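Long-range contacts in Non-structural polyprotein (PDB 4GUA), which carries a clan CA cysteine protease that probably cleaves the viral polyprotein, joined in one precursor to a macro domain and a zinc-binding domain: residues Leu284-Ala294 with Leu307-Arg318; Asn149-Val157 with Tyr270-Glu278. All coordinates share one frame; numbering follows the deposited sequence.

Interaction 1: residues Leu284-Ala294 with Leu307-Arg318; sequences LARKFVRVSAA and LIFRQLDNSRTR
The carbonyl oxygen of Lys287, near the C-terminal end of helix 275-286, is gripped by two consecutive backbone amides: Asn314 N at 2.9 Å, and Asp313 N through a weaker bond. The same lysine, bent at its last torsion (chi4 -57°), lies alongside Asn314 and brings NZ to 2.7 Å from Asn314 OD1, in that amide's carbonyl plane; Glu513 O is a second acceptor for NZ. Arg318 closes this corner. Its NE donates at 3.1 Å to Arg286 O, which lies near the guanidinium plane although NE stands well above the carbonyl plane, while its NH2 forms a salt bridge with Asp313. Further along, the segments form an antiparallel hairpin, with Ser292 and Ile308 bonded in both directions. A classic beta bulge interrupts the pairing: Val289 N and Arg290 N both aim weakly at Arg310 O, and Val289 N also donates to Gln311 O at 3.3 Å. Two aromatic rings pack one face. Phe309 CB sits over the centre of the Phe288 ring, 3.3 Å from its centroid, with Leu312 CD1 over the opposite face. The Phe309 ring is itself clamped between Leu284 CG, 4.1 Å from the centroid, and Val291 CG2, and the two ring planes meet obliquely at 46°. Strand 305-312 runs between strand 263-269 and the outermost strand 288-294; helix 237-257 supports Leu284 and Phe288, helix 323-333 covers Ala293 and Leu307, and on the other face Ser292 reaches Asp478 and Arg310 reaches Gly341.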
loop_
_atom_site.group_PDB
_atom_site.type_symbol
_atom_site.label_atom_id
_atom_site.label_comp_id
_atom_site.label_asym_id
_atom_site.label_seq_id
_atom_site.Cartn_x
_atom_site.Cartn_y
_atom_site.Cartn_z
ATOM N N LEU A 284 -2.467 -1.509 9.180
ATOM C CA LEU A 284 -1.555 -2.027 10.184
ATOM C C LEU A 284 -0.252 -1.248 10.119
ATOM O O LEU A 284 0.331 -0.895 11.141
ATOM C CB LEU A 284 -1.310 -3.512 9.927
ATOM C CG LEU A 284 -0.571 -4.294 11.007
ATOM C CD1 LEU A 284 -1.155 -4.058 12.387
ATOM C CD2 LEU A 284 -0.638 -5.757 10.654
ATOM N N ALA A 285 0.184 -0.970 8.899
ATOM C CA ALA A 285 1.444 -0.284 8.658
ATOM C C ALA A 285 1.372 1.160 9.141
ATOM O O ALA A 285 2.371 1.731 9.570
ATOM C CB ALA A 285 1.778 -0.322 7.184
ATOM N N ARG A 286 0.191 1.758 9.053
ATOM C CA ARG A 286 0.028 3.143 9.466
ATOM C C ARG A 286 0.454 3.318 10.935
ATOM O O ARG A 286 0.836 4.412 11.358
ATOM C CB ARG A 286 -1.425 3.615 9.266
ATOM C CG ARG A 286 -1.524 4.749 8.257
ATOM C CD ARG A 286 -2.923 5.352 8.041
ATOM N NE ARG A 286 -4.073 4.552 8.462
ATOM C CZ ARG A 286 -4.719 3.686 7.685
ATOM N NH1 ARG A 286 -4.314 3.458 6.442
ATOM N NH2 ARG A 286 -5.766 3.027 8.160
ATOM N N LYS A 287 0.392 2.234 11.706
ATOM C CA LYS A 287 0.710 2.282 13.134
ATOM C C LYS A 287 2.206 2.232 13.462
ATOM O O LYS A 287 2.587 2.373 14.628
ATOM C CB LYS A 287 0.015 1.128 13.860
ATOM C CG LYS A 287 -1.491 1.153 13.757
ATOM C CD LYS A 287 -2.127 -0.020 14.480
ATOM C CE LYS A 287 -3.642 -0.019 14.305
ATOM N NZ LYS A 287 -4.270 1.247 14.760
ATOM N N PHE A 288 3.048 2.025 12.450
ATOM C CA PHE A 288 4.487 1.830 12.673
ATOM C C PHE A 288 5.332 2.819 11.891
ATOM O O PHE A 288 4.913 3.325 10.852
ATOM C CB PHE A 288 4.905 0.409 12.294
ATOM C CG PHE A 288 4.316 -0.653 13.174
ATOM C CD1 PHE A 288 3.026 -1.115 12.959
ATOM C CD2 PHE A 288 5.059 -1.200 14.206
ATOM C CE1 PHE A 288 2.480 -2.096 13.769
ATOM C CE2 PHE A 288 4.524 -2.182 15.018
ATOM C CZ PHE A 288 3.232 -2.631 14.802
ATOM N N VAL A 289 6.531 3.081 12.399
ATOM C CA VAL A 289 7.462 4.004 11.759
ATOM C C VAL A 289 7.951 3.435 10.429
ATOM O O VAL A 289 7.987 4.135 9.415
ATOM C CB VAL A 289 8.686 4.270 12.662
ATOM C CG1 VAL A 289 9.633 5.242 11.997
ATOM C CG2 VAL A 289 8.247 4.823 14.002
ATOM N N ARG A 290 8.314 2.155 10.444
ATOM C CA ARG A 290 8.793 1.455 9.255
ATOM C C ARG A 290 8.080 0.124 9.084
ATOM O O ARG A 290 7.599 -0.470 10.051
ATOM C CB ARG A 290 10.279 1.133 9.365
ATOM C CG ARG A 290 11.245 2.280 9.242
ATOM C CD ARG A 290 12.643 1.699 9.301
ATOM N NE ARG A 290 13.703 2.695 9.246
ATOM C CZ ARG A 290 14.302 3.099 8.135
ATOM N NH1 ARG A 290 13.942 2.611 6.953
ATOM N NH2 ARG A 290 15.267 4.005 8.212
ATOM N N VAL A 291 8.016 -0.346 7.847
ATOM C CA VAL A 291 7.630 -1.722 7.595
ATOM C C VAL A 291 8.384 -2.245 6.377
ATOM O O VAL A 291 8.486 -1.566 5.354
ATOM C CB VAL A 291 6.097 -1.879 7.421
ATOM C CG1 VAL A 291 5.560 -0.883 6.420
ATOM C CG2 VAL A 291 5.750 -3.300 7.006
ATOM N N SER A 292 8.908 -3.461 6.511
ATOM C CA SER A 292 9.664 -4.127 5.464
ATOM C C SER A 292 9.207 -5.577 5.413
ATOM O O SER A 292 8.171 -5.919 5.980
ATOM C CB SER A 292 11.163 -4.056 5.738
ATOM O OG SER A 292 11.906 -4.425 4.583
ATOM N N ALA A 293 9.941 -6.409 4.681
ATOM C CA ALA A 293 9.608 -7.823 4.540
ATOM C C ALA A 293 10.866 -8.667 4.425
ATOM O O ALA A 293 11.954 -8.161 4.131
ATOM C CB ALA A 293 8.736 -8.037 3.320
ATOM N N ALA A 294 10.714 -9.959 4.675
ATOM C CA ALA A 294 11.831 -10.884 4.616
ATOM C C ALA A 294 11.317 -12.277 4.301
ATOM O O ALA A 294 10.202 -12.633 4.679
ATOM C CB ALA A 294 12.573 -10.888 5.932
ATOM N N LEU A 307 6.244 -10.323 7.227
ATOM C CA LEU A 307 6.152 -8.869 7.315
ATOM C C LEU A 307 6.712 -8.345 8.639
ATOM O O LEU A 307 6.375 -8.833 9.713
ATOM C CB LEU A 307 4.696 -8.430 7.180
ATOM C CG LEU A 307 3.988 -8.841 5.887
ATOM C CD1 LEU A 307 2.514 -8.472 5.951
ATOM C CD2 LEU A 307 4.651 -8.209 4.673
ATOM N N ILE A 308 7.579 -7.346 8.546
ATOM C CA ILE A 308 8.208 -6.752 9.717
ATOM C C ILE A 308 7.768 -5.300 9.929
ATOM O O ILE A 308 8.167 -4.408 9.197
ATOM C CB ILE A 308 9.738 -6.809 9.545
ATOM C CG1 ILE A 308 10.164 -8.260 9.306
ATOM C CG2 ILE A 308 10.444 -6.235 10.759
ATOM C CD1 ILE A 308 11.583 -8.425 8.843
ATOM N N PHE A 309 6.937 -5.078 10.941
ATOM C CA PHE A 309 6.514 -3.738 11.338
ATOM C C PHE A 309 7.379 -3.262 12.510
ATOM O O PHE A 309 7.409 -3.905 13.557
ATOM C CB PHE A 309 5.038 -3.766 11.763
ATOM C CG PHE A 309 4.113 -4.305 10.707
ATOM C CD1 PHE A 309 3.919 -5.667 10.562
ATOM C CD2 PHE A 309 3.426 -3.450 9.861
ATOM C CE1 PHE A 309 3.064 -6.169 9.582
ATOM C CE2 PHE A 309 2.568 -3.945 8.882
ATOM C CZ PHE A 309 2.389 -5.305 8.746
ATOM N N ARG A 310 8.069 -2.134 12.347
ATOM C CA ARG A 310 9.053 -1.691 13.338
ATOM C C ARG A 310 8.629 -0.425 14.080
ATOM O O ARG A 310 8.233 0.563 13.453
ATOM C CB ARG A 310 10.390 -1.405 12.656
ATOM C CG ARG A 310 11.098 -2.608 12.085
ATOM C CD ARG A 310 12.432 -2.199 11.475
ATOM N NE ARG A 310 13.032 -3.288 10.715
ATOM C CZ ARG A 310 13.624 -4.339 11.269
ATOM N NH1 ARG A 310 13.696 -4.446 12.592
ATOM N NH2 ARG A 310 14.143 -5.288 10.507
ATOM N N GLN A 311 8.789 -0.439 15.405
ATOM C CA GLN A 311 8.507 0.731 16.235
ATOM C C GLN A 311 7.058 1.208 16.223
ATOM O O GLN A 311 6.717 2.162 15.515
ATOM C CB GLN A 311 9.420 1.889 15.857
ATOM C CG GLN A 311 10.877 1.648 16.145
ATOM C CD GLN A 311 11.716 2.852 15.785
ATOM O OE1 GLN A 311 12.262 3.522 16.656
ATOM N NE2 GLN A 311 11.811 3.143 14.488
ATOM N N LEU A 312 6.206 0.527 16.987
ATOM C CA LEU A 312 4.792 0.883 17.053
ATOM C C LEU A 312 4.583 2.133 17.889
ATOM O O LEU A 312 4.862 2.132 19.082
ATOM C CB LEU A 312 4.035 -0.251 17.750
ATOM C CG LEU A 312 2.629 0.054 18.279
ATOM C CD1 LEU A 312 1.628 0.058 17.145
ATOM C CD2 LEU A 312 2.230 -0.954 19.339
ATOM N N ASP A 313 4.133 3.211 17.249
ATOM C CA ASP A 313 3.551 4.351 17.956
ATOM C C ASP A 313 2.023 4.453 17.797
ATOM O O ASP A 313 1.384 5.343 18.372
ATOM C CB ASP A 313 4.237 5.652 17.543
ATOM C CG ASP A 313 4.111 5.934 16.065
ATOM O OD1 ASP A 313 3.264 5.296 15.403
ATOM O OD2 ASP A 313 4.869 6.789 15.554
ATOM N N ASN A 314 1.448 3.556 17.001
ATOM C CA ASN A 314 0.014 3.580 16.696
ATOM C C ASN A 314 -0.479 4.966 16.270
ATOM O O ASN A 314 -1.471 5.485 16.781
ATOM C CB ASN A 314 -0.807 3.091 17.894
ATOM C CG ASN A 314 -2.268 2.869 17.549
ATOM O OD1 ASN A 314 -2.606 2.486 16.429
ATOM N ND2 ASN A 314 -3.144 3.134 18.505
ATOM N N SER A 315 0.206 5.548 15.297
ATOM C CA SER A 315 -0.129 6.878 14.818
ATOM C C SER A 315 -1.458 6.845 14.068
ATOM O O SER A 315 -1.873 5.823 13.519
ATOM C CB SER A 315 0.974 7.414 13.902
ATOM O OG SER A 315 0.627 8.680 13.362
ATOM N N ARG A 316 -2.112 7.996 14.072
ATOM C CA ARG A 316 -3.392 8.204 13.418
ATOM C C ARG A 316 -3.163 8.736 12.000
ATOM O O ARG A 316 -3.565 8.125 11.002
ATOM C CB ARG A 316 -4.295 9.161 14.219
ATOM C CG ARG A 316 -3.635 10.335 14.984
ATOM C CD ARG A 316 -2.680 9.973 16.128
ATOM N NE ARG A 316 -1.830 11.100 16.510
ATOM C CZ ARG A 316 -0.886 11.639 15.749
ATOM N NH1 ARG A 316 -0.635 11.168 14.551
ATOM N NH2 ARG A 316 -0.177 12.661 16.196
ATOM N N THR A 317 -2.530 9.902 11.936
ATOM C CA THR A 317 -2.392 10.675 10.714
ATOM C C THR A 317 -1.206 10.268 9.834
ATOM O O THR A 317 -0.986 10.883 8.790
ATOM C CB THR A 317 -2.201 12.160 11.068
ATOM O OG1 THR A 317 -1.060 12.301 11.925
ATOM C CG2 THR A 317 -3.426 12.703 11.775
ATOM N N ARG A 318 -0.438 9.258 10.237
ATOM C CA ARG A 318 0.682 8.804 9.411
ATOM C C ARG A 318 0.196 8.478 8.004
ATOM O O ARG A 318 -0.778 7.745 7.833
ATOM C CB ARG A 318 1.348 7.570 10.007
ATOM C CG ARG A 318 2.205 6.792 9.006
ATOM C CD ARG A 318 3.574 6.519 9.571
ATOM N NE ARG A 318 3.444 5.967 10.910
ATOM C CZ ARG A 318 4.246 6.247 11.929
ATOM N NH1 ARG A 318 5.276 7.069 11.790
ATOM N NH2 ARG A 318 4.020 5.691 13.102
#

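Interaction 2: residues Asn149-Val157 with Tyr270-Glu278; sequences NRNLPHALV and YGYADRNSE. With SO4 (sulfate ion), chain F.
Arg150 meets the start of helix 275-286, where Asp274 is the N-cap, and satisfies the carbonyl just ahead of it. Arg150 NE donates to Ala273 O at 2.7 Å, in the carbonyl plane and close to the guanidinium plane, and Arg150 NH2 adds a weaker bond to the same oxygen. NH2 also forms a salt bridge with Glu278 OE1 at 2.8 Å. The reach comes from an extended chain whose CG lies opposite the backbone N (chi1 173°). One guanidinium face rests over Arg275 N. A positive group so near a helix N-terminus would be expected to be disfavoured, and Glu278, one turn into the helix, probably offsets this. Arg275 turns its own charge elsewhere, to Glu545 and Asp279.

The cap itself is satisfied within 270-278: Ser277 N donates to Asp274 OD2 at 3.0 Å, and Ser277 OG to Asp274 OD1 at 2.8 Å. On the other segment, the His154 ring is tethered by ND1, which donates to Ala155 O at 2.7 Å almost in the ring plane. Thus held, it presents an edge to the face of Tyr272 in a T-shaped pair, planes at 87°, while Tyr272 OH is bonded to Asn326 of helix 323-333. Pro153 CB packs on Tyr272 CE2, and Leu156 CD2 on Ala273 CB. The contact thus fastens a segment of the protease part of the polyprotein, whose sequence belongs to peptidase family C9, to the chain leaving strand 263-269. Leu152 also pairs with Val662 through the backbone. At the far end, Asn149 ND2 is bonded to Asp67 and to a sulfate, probably from the crystallisation liquor, whose O4 lies 2.8 Å from ND2.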
loop_
_atom_site.group_PDB
_atom_site.type_symbol
_atom_site.label_atom_id
_atom_site.label_comp_id
_atom_site.label_asym_id
_atom_site.label_seq_id
_atom_site.Cartn_x
_atom_site.Cartn_y
_atom_site.Cartn_z
ATOM N N ASN A 149 -9.162 -7.345 -13.217
ATOM C CA ASN A 149 -9.247 -5.890 -13.177
ATOM C C ASN A 149 -8.291 -5.244 -12.185
ATOM O O ASN A 149 -8.279 -4.023 -12.052
ATOM C CB ASN A 149 -10.670 -5.460 -12.835
ATOM C CG ASN A 149 -11.063 -5.834 -11.422
ATOM O OD1 ASN A 149 -10.864 -6.972 -10.995
ATOM N ND2 ASN A 149 -11.593 -4.870 -10.678
ATOM N N ARG A 150 -7.484 -6.055 -11.505
ATOM C CA ARG A 150 -6.640 -5.561 -10.420
ATOM C C ARG A 150 -5.176 -5.414 -10.820
ATOM O O ARG A 150 -4.588 -6.319 -11.406
ATOM C CB ARG A 150 -6.741 -6.508 -9.215
ATOM C CG ARG A 150 -5.785 -6.188 -8.071
ATOM C CD ARG A 150 -6.256 -6.835 -6.766
ATOM N NE ARG A 150 -5.307 -6.654 -5.667
ATOM C CZ ARG A 150 -5.220 -5.554 -4.924
ATOM N NH1 ARG A 150 -6.019 -4.519 -5.151
ATOM N NH2 ARG A 150 -4.328 -5.482 -3.954
ATOM N N ASN A 151 -4.584 -4.271 -10.494
ATOM C CA ASN A 151 -3.137 -4.143 -10.579
ATOM C C ASN A 151 -2.555 -4.672 -9.283
ATOM O O ASN A 151 -2.798 -4.122 -8.214
ATOM C CB ASN A 151 -2.715 -2.689 -10.805
ATOM C CG ASN A 151 -2.822 -2.267 -12.266
ATOM O OD1 ASN A 151 -3.026 -3.101 -13.160
ATOM N ND2 ASN A 151 -2.674 -0.969 -12.517
ATOM N N LEU A 152 -1.777 -5.739 -9.385
ATOM C CA LEU A 152 -1.243 -6.406 -8.212
ATOM C C LEU A 152 -0.098 -5.597 -7.634
ATOM O O LEU A 152 0.758 -5.128 -8.371
ATOM C CB LEU A 152 -0.770 -7.809 -8.582
ATOM C CG LEU A 152 -1.868 -8.687 -9.190
ATOM C CD1 LEU A 152 -1.279 -9.963 -9.767
ATOM C CD2 LEU A 152 -2.929 -9.006 -8.158
ATOM N N PRO A 153 -0.086 -5.421 -6.308
ATOM C CA PRO A 153 0.961 -4.614 -5.677
ATOM C C PRO A 153 2.336 -5.266 -5.792
ATOM O O PRO A 153 3.353 -4.578 -5.686
ATOM C CB PRO A 153 0.522 -4.548 -4.212
ATOM C CG PRO A 153 -0.338 -5.747 -4.004
ATOM C CD PRO A 153 -1.001 -6.026 -5.322
ATOM N N HIS A 154 2.368 -6.577 -6.010
ATOM C CA HIS A 154 3.631 -7.301 -6.094
ATOM C C HIS A 154 3.469 -8.596 -6.889
ATOM O O HIS A 154 2.354 -9.057 -7.125
ATOM C CB HIS A 154 4.177 -7.602 -4.692
ATOM C CG HIS A 154 3.322 -8.541 -3.894
ATOM N ND1 HIS A 154 3.251 -9.891 -4.161
ATOM C CD2 HIS A 154 2.505 -8.325 -2.836
ATOM C CE1 HIS A 154 2.429 -10.467 -3.304
ATOM N NE2 HIS A 154 1.963 -9.539 -2.488
ATOM N N ALA A 155 4.593 -9.172 -7.296
ATOM C CA ALA A 155 4.607 -10.405 -8.075
ATOM C C ALA A 155 4.079 -11.594 -7.279
ATOM O O ALA A 155 4.060 -11.574 -6.051
ATOM C CB ALA A 155 6.024 -10.693 -8.546
ATOM N N LEU A 156 3.669 -12.638 -7.990
ATOM C CA LEU A 156 3.247 -13.878 -7.358
ATOM C C LEU A 156 4.194 -14.976 -7.824
ATOM O O LEU A 156 4.928 -14.794 -8.799
ATOM C CB LEU A 156 1.826 -14.234 -7.779
ATOM C CG LEU A 156 0.757 -13.154 -7.649
ATOM C CD1 LEU A 156 -0.581 -13.727 -8.082
ATOM C CD2 LEU A 156 0.682 -12.613 -6.236
ATOM N N VAL A 157 4.198 -16.110 -7.132
ATOM C CA VAL A 157 5.079 -17.202 -7.501
ATOM C C VAL A 157 4.344 -18.016 -8.545
ATOM O O VAL A 157 3.172 -18.341 -8.364
ATOM C CB VAL A 157 5.416 -18.099 -6.298
ATOM C CG1 VAL A 157 5.917 -17.257 -5.135
ATOM C CG2 VAL A 157 4.200 -18.901 -5.880
ATOM N N TYR A 270 1.570 -14.253 3.094
ATOM C CA TYR A 270 1.836 -14.622 1.711
ATOM C C TYR A 270 1.978 -13.382 0.810
ATOM O O TYR A 270 1.867 -13.460 -0.407
ATOM C CB TYR A 270 0.814 -15.661 1.269
ATOM C CG TYR A 270 0.817 -16.795 2.277
ATOM C CD1 TYR A 270 1.658 -17.889 2.117
ATOM C CD2 TYR A 270 0.040 -16.730 3.432
ATOM C CE1 TYR A 270 1.694 -18.907 3.051
ATOM C CE2 TYR A 270 0.068 -17.750 4.377
ATOM C CZ TYR A 270 0.901 -18.832 4.181
ATOM O OH TYR A 270 0.942 -19.847 5.112
ATOM N N GLY A 271 2.121 -12.222 1.443
ATOM C CA GLY A 271 2.104 -10.946 0.754
ATOM C C GLY A 271 0.727 -10.369 0.992
ATOM O O GLY A 271 -0.040 -10.933 1.778
ATOM N N TYR A 272 0.412 -9.239 0.370
ATOM C CA TYR A 272 -0.983 -8.838 0.258
ATOM C C TYR A 272 -1.360 -8.708 -1.217
ATOM O O TYR A 272 -1.372 -7.607 -1.769
ATOM C CB TYR A 272 -1.128 -7.473 0.928
ATOM C CG TYR A 272 0.045 -6.557 0.606
ATOM C CD1 TYR A 272 1.250 -6.663 1.295
ATOM C CD2 TYR A 272 -0.042 -5.614 -0.411
ATOM C CE1 TYR A 272 2.321 -5.841 0.987
ATOM C CE2 TYR A 272 1.020 -4.791 -0.720
ATOM C CZ TYR A 272 2.199 -4.905 -0.022
ATOM O OH TYR A 272 3.255 -4.074 -0.341
ATOM N N ALA A 273 -1.824 -9.789 -1.820
ATOM C CA ALA A 273 -2.104 -9.750 -3.247
ATOM C C ALA A 273 -3.498 -9.204 -3.497
ATOM O O ALA A 273 -3.716 -8.397 -4.393
ATOM C CB ALA A 273 -1.942 -11.127 -3.866
ATOM N N ASP A 274 -4.443 -9.671 -2.694
ATOM C CA ASP A 274 -5.829 -9.272 -2.832
ATOM C C ASP A 274 -6.046 -7.917 -2.167
ATOM O O ASP A 274 -5.287 -7.505 -1.291
ATOM C CB ASP A 274 -6.750 -10.337 -2.239
ATOM C CG ASP A 274 -6.639 -10.430 -0.738
ATOM O OD1 ASP A 274 -5.618 -10.955 -0.244
ATOM O OD2 ASP A 274 -7.583 -9.984 -0.049
ATOM N N ARG A 275 -7.062 -7.209 -2.638
ATOM C CA ARG A 275 -7.391 -5.883 -2.140
ATOM C C ARG A 275 -7.560 -5.868 -0.616
ATOM O O ARG A 275 -7.082 -4.954 0.058
ATOM C CB ARG A 275 -8.650 -5.386 -2.861
ATOM C CG ARG A 275 -9.244 -4.085 -2.372
ATOM C CD ARG A 275 -10.543 -4.357 -1.611
ATOM N NE ARG A 275 -11.611 -3.412 -1.934
ATOM C CZ ARG A 275 -11.609 -2.134 -1.576
ATOM N NH1 ARG A 275 -10.583 -1.631 -0.902
ATOM N NH2 ARG A 275 -12.624 -1.350 -1.908
ATOM N N ASN A 276 -8.220 -6.879 -0.063
ATOM C CA ASN A 276 -8.435 -6.903 1.383
ATOM C C ASN A 276 -7.141 -7.052 2.170
ATOM O O ASN A 276 -6.922 -6.332 3.143
ATOM C CB ASN A 276 -9.455 -7.976 1.769
ATOM C CG ASN A 276 -10.857 -7.636 1.282
ATOM O OD1 ASN A 276 -11.517 -8.441 0.620
ATOM N ND2 ASN A 276 -11.316 -6.430 1.611
ATOM N N SER A 277 -6.292 -7.988 1.764
ATOM C CA SER A 277 -4.988 -8.127 2.388
ATOM C C SER A 277 -4.216 -6.811 2.364
ATOM O O SER A 277 -3.598 -6.443 3.361
ATOM C CB SER A 277 -4.170 -9.233 1.718
ATOM O OG SER A 277 -4.508 -10.508 2.240
ATOM N N GLU A 278 -4.249 -6.101 1.239
ATOM C CA GLU A 278 -3.515 -4.842 1.122
ATOM C C GLU A 278 -4.115 -3.753 2.014
ATOM O O GLU A 278 -3.389 -2.927 2.580
ATOM C CB GLU A 278 -3.458 -4.356 -0.327
ATOM C CG GLU A 278 -2.691 -3.034 -0.469
ATOM C CD GLU A 278 -2.429 -2.624 -1.912
ATOM O OE1 GLU A 278 -2.776 -3.381 -2.849
ATOM O OE2 GLU A 278 -1.871 -1.525 -2.106
HETATM S S SO4 F . -11.655 -1.696 -12.488
HETATM O O1 SO4 F . -10.796 -1.139 -13.532
HETATM O O2 SO4 F . -12.503 -0.642 -11.936
HETATM O O3 SO4 F . -12.502 -2.741 -13.068
HETATM O O4 SO4 F . -10.819 -2.248 -11.421
#

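Helix 275-286 ties the two contacts together: interaction 2 holds its N-terminal turn and interaction 1 its C-terminal end. Their centres lie about 19 Å apart and their nearest atoms about 5 Å, without touching. Both segments of interaction 2 precede those of interaction 1 along the chain. The sheet flanked by this helix has the strand order 3-2-1-4-5-7-6, with one antiparallel strand next to the edge, consistent with a class I methyltransferase-like fold. Interaction 1 completes that edge locally, whereas interaction 2 spans 113 residues and joins the fold to the protease part of the chain. Helix 323-333 borders both contacts, through His154 and Tyr272 in one and Ala293 and Leu307 in the other.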